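Local atomic coordinates of flavodoxin (Streptococcus pneumoniae, PDB entry 5LJI), a protein that binds flavin mononucleotide and probably serves as a low-potential electron donor to a number of redox enzymes. Residues A9-N14 with A55-G60; D20-K25 with E136-E141; V35-T40 with P65-D70; S90-Y95 with V123-E128. All coordinates share one frame; numbering follows the deposited sequence.

Contact 1 (A9-N14 with A55-G60). With FMN (flavin mononucleotide), chain C.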
# COMPACT_ATOMS: atom_id res chain seq x y z
N ALA A 9 7.73 1.94 1.18
CA ALA A 9 9.10 1.72 1.65
C ALA A 9 9.72 0.74 0.69
O ALA A 9 9.03 -0.15 0.20
CB ALA A 9 9.11 1.14 3.04
N SER A 10 10.97 0.98 0.32
CA SER A 10 11.70 0.12 -0.61
C SER A 10 13.19 0.33 -0.43
O SER A 10 13.67 1.46 -0.51
CB SER A 10 11.31 0.42 -2.05
OG SER A 10 11.91 -0.55 -2.92
N MSE A 11 13.92 -0.75 -0.22
CA MSE A 11 15.35 -0.68 -0.05
C MSE A 11 16.03 -0.98 -1.35
O MSE A 11 17.02 -0.37 -1.67
CB MSE A 11 15.72 -1.72 0.99
CG MSE A 11 16.99 -1.35 1.74
SE MSE A 11 17.20 -2.67 3.22
CE MSE A 11 17.55 -4.30 2.16
N THR A 12 15.52 -1.92 -2.11
CA THR A 12 16.15 -2.28 -3.36
C THR A 12 15.24 -2.09 -4.54
O THR A 12 15.50 -2.62 -5.60
CB THR A 12 16.65 -3.75 -3.30
OG1 THR A 12 15.54 -4.66 -3.33
CG2 THR A 12 17.45 -3.99 -2.03
N GLY A 13 14.17 -1.31 -4.41
CA GLY A 13 13.41 -0.97 -5.60
C GLY A 13 12.23 -1.84 -5.99
O GLY A 13 11.40 -1.41 -6.74
N ASN A 14 12.10 -3.08 -5.51
CA ASN A 14 10.92 -3.83 -5.96
C ASN A 14 9.60 -3.19 -5.53
O ASN A 14 8.70 -3.09 -6.31
CB ASN A 14 10.95 -5.28 -5.49
CG ASN A 14 12.11 -6.05 -6.08
OD1 ASN A 14 12.46 -5.84 -7.21
ND2 ASN A 14 12.69 -6.95 -5.31
N ALA A 55 2.34 0.52 0.32
CA ALA A 55 3.11 -0.43 -0.47
C ALA A 55 4.34 -0.77 0.32
O ALA A 55 5.12 0.14 0.67
CB ALA A 55 3.44 0.19 -1.81
N THR A 56 4.46 -2.02 0.81
CA THR A 56 5.58 -2.37 1.73
C THR A 56 6.27 -3.63 1.35
O THR A 56 5.61 -4.54 0.84
CB THR A 56 5.22 -2.90 3.15
OG1 THR A 56 3.82 -3.10 3.37
CG2 THR A 56 6.00 -2.25 4.19
N TYR A 57 7.54 -3.75 1.72
CA TYR A 57 8.21 -5.05 1.68
C TYR A 57 8.15 -5.64 3.10
O TYR A 57 7.69 -4.97 4.04
CB TYR A 57 9.67 -5.00 1.14
CG TYR A 57 10.66 -4.15 1.92
CD1 TYR A 57 10.70 -2.74 1.77
CD2 TYR A 57 11.56 -4.72 2.81
CE1 TYR A 57 11.63 -1.95 2.51
CE2 TYR A 57 12.49 -3.94 3.50
CZ TYR A 57 12.52 -2.57 3.35
OH TYR A 57 13.47 -1.82 4.08
N THR A 58 8.57 -6.89 3.22
CA THR A 58 8.68 -7.54 4.54
C THR A 58 10.09 -8.01 4.81
O THR A 58 10.86 -8.38 3.92
CB THR A 58 7.49 -8.46 4.96
OG1 THR A 58 7.89 -9.72 5.62
CG2 THR A 58 6.48 -8.66 3.93
N TYR A 59 10.50 -7.80 6.03
CA TYR A 59 11.91 -7.91 6.33
C TYR A 59 12.10 -8.54 7.72
O TYR A 59 11.83 -7.92 8.72
CB TYR A 59 12.54 -6.51 6.27
CG TYR A 59 14.04 -6.54 6.06
CD1 TYR A 59 14.59 -6.96 4.85
CD2 TYR A 59 14.91 -6.18 7.09
CE1 TYR A 59 15.96 -7.01 4.67
CE2 TYR A 59 16.29 -6.22 6.92
CZ TYR A 59 16.81 -6.63 5.71
OH TYR A 59 18.19 -6.65 5.53
N GLY A 60 12.46 -9.81 7.75
CA GLY A 60 12.71 -10.50 9.04
C GLY A 60 11.46 -10.84 9.85
O GLY A 60 10.30 -10.59 9.44
N1 FMN C . 10.08 -11.57 2.33
C2 FMN C . 8.96 -12.04 2.88
O2 FMN C . 7.92 -12.22 2.19
N3 FMN C . 8.97 -12.35 4.18
C4 FMN C . 10.04 -12.25 5.00
O4 FMN C . 10.01 -12.64 6.19
C4A FMN C . 11.28 -11.73 4.46
N5 FMN C . 12.39 -11.59 5.20
C5A FMN C . 13.49 -11.12 4.62
C6 FMN C . 14.62 -10.96 5.36
C7 FMN C . 15.77 -10.45 4.76
C7M FMN C . 17.04 -10.29 5.56
C8 FMN C . 15.78 -10.07 3.32
C8M FMN C . 17.02 -9.53 2.65
C9 FMN C . 14.64 -10.24 2.57
C9A FMN C . 13.49 -10.72 3.17
N10 FMN C . 12.35 -10.86 2.44
C10 FMN C . 11.21 -11.39 3.04
C1' FMN C . 12.25 -10.53 1.01
C2' FMN C . 12.20 -9.02 0.71
O2' FMN C . 11.05 -8.40 1.31
C3' FMN C . 12.21 -8.90 -0.82
O3' FMN C . 13.62 -9.03 -1.11
C4' FMN C . 11.66 -7.58 -1.37
O4' FMN C . 11.65 -7.71 -2.77
C5' FMN C . 12.44 -6.36 -0.95
O5' FMN C . 11.74 -5.15 -1.32
P FMN C . 12.49 -3.85 -1.89
O1P FMN C . 13.19 -4.30 -3.16
O2P FMN C . 13.48 -3.31 -0.87
O3P FMN C . 11.30 -2.87 -2.23
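Phosphate oxygen O2P of the FMN is gripped by two successive amides of the 9-14 loop: Met11 N lies 2.7 Å and Thr12 N 2.8 Å from FMN O2P. On the 55-60 side that oxygen rides 3.9 Å above the plane of the Tyr57 ring, displaced toward its rim, so the phosphate lies between the loop and the Tyr57 ring. Tyr57 reaches this place because its CG sits between the backbone N and the carbonyl carbon (chi1 60°), which swings the ring across to the loop. There the ring presents its edge to Ala9, and Ala9 CB packs 4.0 Å from Tyr57 CE1, while the hydroxyl runs past Met11 CB to a hydrogen bond with Glu67. This is the phosphate-binding loop of the flavodoxin fold, placed between the first strand and helix 14-28, with Gly13 as N-cap; backbone amides do most of the binding, Asn14 N joining at O1P, and the Ser10 and Thr12 hydroxyls also lie on the phosphate, at doubtfully short refined distances. Farther along the cofactor, Asn14 ND2 gives a nearly straight bond of 2.8 Å to ribityl FMN O4' (167° at the hydrogen), and FMN O2' donates to Thr58 O at 2.6 Å. Selenomethionine Met11 bends at its last torsion and crosses Tyr59 at about a right angle, a Met-aromatic contact with the selenium 5.1 Å from the Tyr59 ring centroid. Tyr59 meets the flavin obliquely, and Ala9 N donates to Ala55 O at 3.2 Å just beyond strand 3-8.

Contact 2 (D20-K25 with E136-E141)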
# COMPACT_ATOMS: atom_id res chain seq x y z
N ASP A 20 4.77 2.63 -7.96
CA ASP A 20 4.74 3.38 -9.21
C ASP A 20 3.79 2.71 -10.20
O ASP A 20 3.13 3.40 -10.90
CB ASP A 20 6.15 3.51 -9.83
CG ASP A 20 7.10 4.45 -9.02
OD1 ASP A 20 6.64 5.19 -8.11
OD2 ASP A 20 8.34 4.40 -9.28
N ILE A 21 3.69 1.37 -10.24
CA ILE A 21 2.80 0.71 -11.19
C ILE A 21 1.34 1.03 -10.84
O ILE A 21 0.55 1.38 -11.70
CB ILE A 21 3.02 -0.82 -11.22
CG1 ILE A 21 4.30 -1.15 -11.99
CG2 ILE A 21 1.84 -1.49 -11.93
CD1 ILE A 21 4.82 -2.53 -11.70
N VAL A 22 0.99 0.97 -9.57
CA VAL A 22 -0.38 1.32 -9.14
C VAL A 22 -0.73 2.77 -9.40
O VAL A 22 -1.84 3.12 -9.79
CB VAL A 22 -0.53 1.01 -7.65
CG1 VAL A 22 -1.84 1.52 -7.09
CG2 VAL A 22 -0.42 -0.48 -7.43
N ALA A 23 0.24 3.64 -9.13
CA ALA A 23 0.05 5.07 -9.27
C ALA A 23 -0.19 5.45 -10.73
O ALA A 23 -1.14 6.19 -11.01
CB ALA A 23 1.26 5.84 -8.72
N ASP A 24 0.65 4.96 -11.64
CA ASP A 24 0.50 5.18 -13.09
C ASP A 24 -0.89 4.82 -13.56
O ASP A 24 -1.52 5.58 -14.33
CB ASP A 24 1.49 4.35 -13.90
CG ASP A 24 2.86 5.03 -14.11
OD1 ASP A 24 2.96 6.27 -14.03
OD2 ASP A 24 3.85 4.30 -14.39
N LYS A 25 -1.38 3.67 -13.09
CA LYS A 25 -2.69 3.21 -13.50
C LYS A 25 -3.79 4.07 -12.96
O LYS A 25 -4.74 4.39 -13.69
CB LYS A 25 -2.92 1.73 -13.10
CG LYS A 25 -4.18 1.14 -13.73
CD LYS A 25 -4.01 0.90 -15.24
CE LYS A 25 -5.34 0.49 -15.80
NZ LYS A 25 -5.20 0.13 -17.22
N GLU A 136 -2.97 -4.03 -11.62
CA GLU A 136 -3.93 -3.35 -12.52
C GLU A 136 -5.36 -3.54 -12.02
O GLU A 136 -6.12 -2.58 -11.95
CB GLU A 136 -3.75 -3.84 -13.97
CG GLU A 136 -4.55 -3.10 -15.01
CD GLU A 136 -4.28 -3.57 -16.46
OE1 GLU A 136 -4.33 -4.81 -16.70
OE2 GLU A 136 -4.02 -2.70 -17.33
N GLN A 137 -5.73 -4.75 -11.62
CA GLN A 137 -7.10 -4.96 -11.13
C GLN A 137 -7.34 -4.27 -9.80
O GLN A 137 -8.40 -3.70 -9.53
CB GLN A 137 -7.39 -6.45 -10.96
CG GLN A 137 -8.73 -6.72 -10.26
CD GLN A 137 -9.39 -8.01 -10.76
OE1 GLN A 137 -9.46 -9.02 -10.03
NE2 GLN A 137 -9.87 -7.99 -12.01
N PHE A 138 -6.36 -4.35 -8.94
CA PHE A 138 -6.39 -3.64 -7.67
C PHE A 138 -6.72 -2.16 -7.94
O PHE A 138 -7.65 -1.58 -7.34
CB PHE A 138 -5.06 -3.94 -6.95
CG PHE A 138 -4.79 -3.13 -5.73
CD1 PHE A 138 -4.13 -1.89 -5.82
CD2 PHE A 138 -5.13 -3.60 -4.49
CE1 PHE A 138 -3.83 -1.16 -4.67
CE2 PHE A 138 -4.91 -2.84 -3.34
CZ PHE A 138 -4.24 -1.63 -3.43
N ALA A 139 -6.02 -1.54 -8.89
CA ALA A 139 -6.28 -0.11 -9.16
C ALA A 139 -7.67 0.13 -9.79
O ALA A 139 -8.39 1.04 -9.40
CB ALA A 139 -5.19 0.44 -10.05
N GLU A 140 -8.05 -0.71 -10.76
CA GLU A 140 -9.41 -0.60 -11.37
C GLU A 140 -10.45 -0.66 -10.26
O GLU A 140 -11.36 0.18 -10.23
CB GLU A 140 -9.66 -1.71 -12.39
CG GLU A 140 -8.75 -1.69 -13.61
CD GLU A 140 -9.26 -0.79 -14.73
OE1 GLU A 140 -10.34 -0.20 -14.57
OE2 GLU A 140 -8.56 -0.65 -15.78
N GLU A 141 -10.30 -1.61 -9.32
CA GLU A 141 -11.34 -1.81 -8.32
C GLU A 141 -11.44 -0.64 -7.36
O GLU A 141 -12.54 -0.29 -6.93
CB GLU A 141 -11.16 -3.12 -7.53
CG GLU A 141 -11.33 -4.39 -8.36
CD GLU A 141 -11.11 -5.71 -7.60
OE1 GLU A 141 -10.83 -5.70 -6.38
OE2 GLU A 141 -11.23 -6.78 -8.24
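Val22 CG1 meets the Phe138 ring at its edge, close to the ring plane and 4.1 Å from Phe138 CE1; the same aromatic side chain also packs on Ser118 and Val121 of strand 115-124, which places it between helix and sheet. The other flat group at work is the carboxylate of Glu136, approached on the anti side of OE2 and 26° out of its plane by the ammonium of Lys25. These pairs lie along the crossing of helices 14-28 and 129-144, whose local axes come within 9.1 Å at an angle of 43°. Both helices belong to the layer that covers one side of the parallel sheet in this alpha/beta/alpha sandwich. At the crossing the small Ala139 lets the backbones approach, and its CB supports the start of the lysine chain, 3.9 Å from Lys25 CG. Lys25 then bends at its second torsion (chi2 72°) and runs on extended over the Glu136 CG methylene. Its NZ ends 3.1 Å from Glu136 OE2, a hydrogen-bonded salt bridge, and 3.7 Å from Glu140 OE2, a long one. Glu140, bent at chi2, turns its carboxylate toward the lysine to join this network. With two carboxylates one helical turn apart, and Glu133 close to the other oxygen of Glu136, a single lysine would be expected to offset part of a crowded negative surface, while the interior of the contact stays apolar.

Contact 3 (V35-T40 with P65-D70). With CA (calcium ion), chain D.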
# COMPACT_ATOMS: atom_id res chain seq x y z
N VAL A 35 2.46 10.09 -4.51
CA VAL A 35 3.33 8.99 -4.15
C VAL A 35 4.50 9.52 -3.29
O VAL A 35 5.25 10.35 -3.74
CB VAL A 35 3.98 8.33 -5.37
CG1 VAL A 35 4.89 7.19 -4.93
CG2 VAL A 35 2.95 7.87 -6.40
N ASP A 36 4.68 8.96 -2.11
CA ASP A 36 5.75 9.37 -1.18
C ASP A 36 6.42 8.19 -0.51
O ASP A 36 5.78 7.17 -0.17
CB ASP A 36 5.18 10.31 -0.08
CG ASP A 36 4.73 11.66 -0.63
OD1 ASP A 36 5.60 12.56 -0.83
OD2 ASP A 36 3.50 11.86 -0.86
N GLU A 37 7.70 8.37 -0.30
CA GLU A 37 8.51 7.50 0.55
C GLU A 37 8.05 7.70 2.02
O GLU A 37 7.82 8.84 2.42
CB GLU A 37 9.97 7.88 0.30
CG GLU A 37 10.88 7.72 1.50
CD GLU A 37 11.10 6.27 1.85
OE1 GLU A 37 10.98 5.49 0.88
OE2 GLU A 37 11.40 5.93 3.03
N CYS A 38 7.87 6.61 2.80
CA CYS A 38 7.30 6.66 4.16
C CYS A 38 8.00 7.59 5.15
O CYS A 38 7.40 8.01 6.13
CB CYS A 38 7.22 5.25 4.80
SG CYS A 38 8.80 4.36 5.01
N THR A 39 9.28 7.88 4.90
CA THR A 39 10.10 8.73 5.77
C THR A 39 9.82 10.20 5.58
O THR A 39 10.21 11.02 6.39
CB THR A 39 11.58 8.43 5.43
OG1 THR A 39 12.02 7.35 6.26
CG2 THR A 39 12.51 9.63 5.55
N THR A 40 9.16 10.55 4.48
CA THR A 40 9.04 11.93 4.05
C THR A 40 7.67 12.52 4.35
O THR A 40 7.39 13.65 3.97
CB THR A 40 9.29 12.05 2.54
OG1 THR A 40 8.25 11.34 1.80
CG2 THR A 40 10.68 11.50 2.17
N PRO A 65 9.50 -3.13 7.61
CA PRO A 65 10.77 -2.45 7.46
C PRO A 65 11.00 -1.39 8.60
O PRO A 65 10.08 -0.66 8.95
CB PRO A 65 10.62 -1.77 6.10
CG PRO A 65 9.58 -2.59 5.37
CD PRO A 65 8.60 -2.89 6.46
N ASP A 66 12.21 -1.34 9.13
CA ASP A 66 12.68 -0.34 10.14
C ASP A 66 12.14 1.06 9.89
O ASP A 66 11.53 1.70 10.77
CB ASP A 66 14.24 -0.31 10.09
CG ASP A 66 14.91 0.43 11.27
OD1 ASP A 66 14.20 0.98 12.15
OD2 ASP A 66 16.18 0.46 11.31
N GLU A 67 12.36 1.52 8.66
CA GLU A 67 11.95 2.85 8.23
C GLU A 67 10.41 3.06 8.19
O GLU A 67 9.99 4.20 8.06
CB GLU A 67 12.57 3.20 6.87
CG GLU A 67 11.96 2.49 5.66
CD GLU A 67 12.67 1.18 5.32
OE1 GLU A 67 13.24 0.52 6.23
OE2 GLU A 67 12.62 0.78 4.16
N MSE A 68 9.61 1.99 8.32
CA MSE A 68 8.14 2.04 8.12
C MSE A 68 7.50 2.10 9.48
O MSE A 68 6.31 2.35 9.59
CB MSE A 68 7.57 0.75 7.48
CG MSE A 68 6.93 0.78 6.08
SE MSE A 68 5.78 2.38 5.83
CE MSE A 68 5.34 1.92 3.96
N MSE A 69 8.29 1.88 10.52
CA MSE A 69 7.82 1.65 11.90
C MSE A 69 7.08 2.82 12.45
O MSE A 69 5.99 2.66 13.01
CB MSE A 69 8.98 1.32 12.86
CG MSE A 69 8.58 0.65 14.20
SE MSE A 69 10.12 0.45 15.47
CE MSE A 69 10.93 -0.91 14.28
N ASP A 70 7.67 4.00 12.33
CA ASP A 70 7.05 5.20 12.76
C ASP A 70 5.70 5.39 12.09
O ASP A 70 4.71 5.79 12.73
CB ASP A 70 7.94 6.36 12.38
CG ASP A 70 8.21 7.23 13.54
OD1 ASP A 70 7.23 7.92 13.96
OD2 ASP A 70 9.39 7.12 14.05
CA CA D . 3.82 14.09 -1.83
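Cys38 and Met68 bring their CA atoms within 6.1 Å where the chain turns sharply after strand 32-37 and passes the loop leading into helix 69-75. The turn is closed on one oxygen: Glu37 O accepts from Thr40 N at 3.0 Å and also from Thr40 OG1, the hydroxyl arriving in the carbonyl plane on a lone pair. Cys38 makes the largest share of the contact. With chi1 near 60° its SG is turned toward the other segment, 3.3 Å from Glu67 O and 3.7 Å from Glu67 CG. Selenomethionine Met68 starts away from 35-40 but bends back at chi2, laying its selenium 3.4 Å from Cys38 CB. Both side chains also rest on Ala9, so the contact sits beyond the ends of strands 32-37 and 3-8. On strand 32-37 itself, Asp36 binds a calcium ion through both carboxylate oxygens, with Asp34 a second ligand. Between the segments the contact is one of polarisable atoms, with selenium standing in for the methionine sulfur; the nearby carboxylate oxygens, Glu37 OE2 and Glu67 OE2, the latter also bonded to Tyr57, stay 5.4 Å apart, which would be expected to limit their repulsion.

Contact 4 (S90-Y95 with V123-E128). With FMN (flavin mononucleotide), chain C.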
# COMPACT_ATOMS: atom_id res chain seq x y z
N SER A 90 5.95 -6.33 -1.73
CA SER A 90 6.88 -7.26 -2.26
C SER A 90 7.49 -8.02 -1.09
O SER A 90 7.80 -7.47 -0.05
CB SER A 90 8.03 -6.60 -3.03
OG SER A 90 8.89 -7.57 -3.58
N GLY A 91 7.64 -9.30 -1.30
CA GLY A 91 8.35 -10.18 -0.40
C GLY A 91 9.08 -11.23 -1.24
O GLY A 91 9.47 -10.96 -2.39
N ASP A 92 9.22 -12.42 -0.66
CA ASP A 92 10.04 -13.50 -1.19
C ASP A 92 9.45 -14.84 -0.67
O ASP A 92 9.49 -15.14 0.51
CB ASP A 92 11.50 -13.35 -0.73
CG ASP A 92 12.44 -14.38 -1.37
OD1 ASP A 92 11.97 -15.38 -1.93
OD2 ASP A 92 13.66 -14.15 -1.30
N THR A 93 8.93 -15.61 -1.61
CA THR A 93 8.19 -16.85 -1.37
C THR A 93 9.05 -17.95 -0.74
O THR A 93 8.57 -19.02 -0.39
CB THR A 93 7.53 -17.29 -2.70
OG1 THR A 93 6.38 -18.07 -2.45
CG2 THR A 93 8.50 -18.03 -3.63
N PHE A 94 10.32 -17.65 -0.57
CA PHE A 94 11.24 -18.42 0.22
C PHE A 94 10.73 -18.55 1.64
O PHE A 94 10.86 -19.61 2.26
CB PHE A 94 12.59 -17.70 0.16
CG PHE A 94 13.72 -18.38 0.89
CD1 PHE A 94 13.92 -19.76 0.81
CD2 PHE A 94 14.63 -17.61 1.61
CE1 PHE A 94 14.98 -20.36 1.48
CE2 PHE A 94 15.69 -18.19 2.27
CZ PHE A 94 15.88 -19.57 2.19
N TYR A 95 10.19 -17.45 2.15
CA TYR A 95 9.62 -17.36 3.50
C TYR A 95 8.16 -17.87 3.53
O TYR A 95 7.38 -17.65 2.59
CB TYR A 95 9.73 -15.91 4.01
CG TYR A 95 11.15 -15.38 3.90
CD1 TYR A 95 11.60 -14.71 2.75
CD2 TYR A 95 12.06 -15.61 4.90
CE1 TYR A 95 12.92 -14.26 2.63
CE2 TYR A 95 13.37 -15.16 4.80
CZ TYR A 95 13.79 -14.52 3.64
OH TYR A 95 15.08 -14.09 3.56
N VAL A 123 3.45 -9.55 -3.82
CA VAL A 123 4.30 -9.86 -4.95
C VAL A 123 5.58 -10.53 -4.49
O VAL A 123 6.23 -10.13 -3.50
CB VAL A 123 4.63 -8.59 -5.81
CG1 VAL A 123 5.58 -8.95 -6.94
CG2 VAL A 123 3.35 -7.96 -6.34
N ASP A 124 5.94 -11.55 -5.25
CA ASP A 124 7.11 -12.35 -4.97
C ASP A 124 8.26 -11.60 -5.66
O ASP A 124 8.34 -11.61 -6.84
CB ASP A 124 6.95 -13.75 -5.58
CG ASP A 124 8.04 -14.74 -5.13
OD1 ASP A 124 8.80 -14.46 -4.18
OD2 ASP A 124 8.10 -15.82 -5.76
N LEU A 125 9.14 -11.01 -4.87
CA LEU A 125 10.29 -10.27 -5.37
C LEU A 125 9.90 -9.21 -6.41
O LEU A 125 9.09 -8.31 -6.10
CB LEU A 125 11.41 -11.22 -5.83
CG LEU A 125 11.98 -11.99 -4.63
CD1 LEU A 125 12.79 -13.20 -5.11
CD2 LEU A 125 12.87 -11.14 -3.75
N SER A 126 10.48 -9.25 -7.60
CA SER A 126 10.19 -8.27 -8.62
C SER A 126 8.89 -8.62 -9.29
O SER A 126 8.55 -9.79 -9.44
CB SER A 126 11.25 -8.22 -9.74
OG SER A 126 12.56 -8.48 -9.27
N ALA A 127 8.20 -7.60 -9.80
CA ALA A 127 6.94 -7.86 -10.47
C ALA A 127 7.10 -8.36 -11.90
O ALA A 127 7.96 -7.88 -12.64
CB ALA A 127 6.11 -6.59 -10.49
N GLU A 128 6.24 -9.29 -12.29
CA GLU A 128 6.20 -9.78 -13.65
C GLU A 128 4.71 -9.73 -14.05
O GLU A 128 3.84 -9.26 -13.26
CB GLU A 128 6.86 -11.18 -13.77
CG GLU A 128 7.21 -11.86 -12.46
CD GLU A 128 8.29 -12.95 -12.55
OE1 GLU A 128 8.37 -13.71 -13.53
OE2 GLU A 128 9.05 -13.05 -11.58
N1 FMN C . 10.08 -11.57 2.33
C2 FMN C . 8.96 -12.04 2.88
O2 FMN C . 7.92 -12.22 2.19
N3 FMN C . 8.97 -12.35 4.18
C4 FMN C . 10.04 -12.25 5.00
O4 FMN C . 10.01 -12.64 6.19
C4A FMN C . 11.28 -11.73 4.46
N5 FMN C . 12.39 -11.59 5.20
C5A FMN C . 13.49 -11.12 4.62
C6 FMN C . 14.62 -10.96 5.36
C7 FMN C . 15.77 -10.45 4.76
C7M FMN C . 17.04 -10.29 5.56
C8 FMN C . 15.78 -10.07 3.32
C8M FMN C . 17.02 -9.53 2.65
C9 FMN C . 14.64 -10.24 2.57
C9A FMN C . 13.49 -10.72 3.17
N10 FMN C . 12.35 -10.86 2.44
C10 FMN C . 11.21 -11.39 3.04
C1' FMN C . 12.25 -10.53 1.01
C2' FMN C . 12.20 -9.02 0.71
O2' FMN C . 11.05 -8.40 1.31
C3' FMN C . 12.21 -8.90 -0.82
O3' FMN C . 13.62 -9.03 -1.11
C4' FMN C . 11.66 -7.58 -1.37
O4' FMN C . 11.65 -7.71 -2.77
C5' FMN C . 12.44 -6.36 -0.95
O5' FMN C . 11.74 -5.15 -1.32
P FMN C . 12.49 -3.85 -1.89
O1P FMN C . 13.19 -4.30 -3.16
O2P FMN C . 13.48 -3.31 -0.87
O3P FMN C . 11.30 -2.87 -2.23
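Leu125 lies alongside Asp92, both side chains pointing the same way, with Leu125 CD1 3.9 Å from Asp92 CG and the other methyl against the ribityl chain of the FMN. Nearby, Ser90 OG spans segment and cofactor: it donates to Leu125 O at 2.6 Å and accepts from FMN O4' at 2.9 Å. The backbones run as adjacent parallel strands, the last two of the sheet, joined through helix 100-111 as a beta-alpha-beta crossover; Gly91 N points almost straight at Val123 O, 2.7 Å away, and Gly91 O takes the amide of Leu125. Beyond the C-terminal ends of these strands the chain becomes a flavin-binding loop of the flavodoxin family. Lacking a side chain, Gly91 lets FMN O2 come close, and Asp92 N donates to that FMN O2 at 3.1 Å. Asp92 OD1 receives Phe94 N in an Asx turn as the loop heads toward the isoalloxazine. Asp124 steadies it from the neighbouring strand: with CG opposite the backbone N (chi1 -170°), its carboxylate takes Thr93 N on OD1 at 2.8 Å, from 46° above the carboxylate plane. Tyr95, at the end of the loop, lays one face against the flavin on the side opposite Tyr59, with FMN C4A 3.4 Å above the centre of the Tyr95 ring, and Phe94 covers part of the ring's other face.

From the N terminus, contact 1 opens just after the first strand, contact 2 on the following helix and contact 3 on strand 32-37. Contact 1 closes first, at 55-60, and contact 3 soon after, at 65-70, so these two cross; they meet physically through Tyr57 and Glu67. Contact 4 then opens and closes between 90 and 128, in series with both. Contact 2 closes last, at 136-141, crossing contact 1 and enclosing contacts 3 and 4. Contacts 1 and 4 share the FMN and join through neighbouring strands 51-57 and 84-91, contact 3 joins the end of edge strand 32-37 to the loop leading into helix 69-75, and contact 2 pairs the first helix with the last.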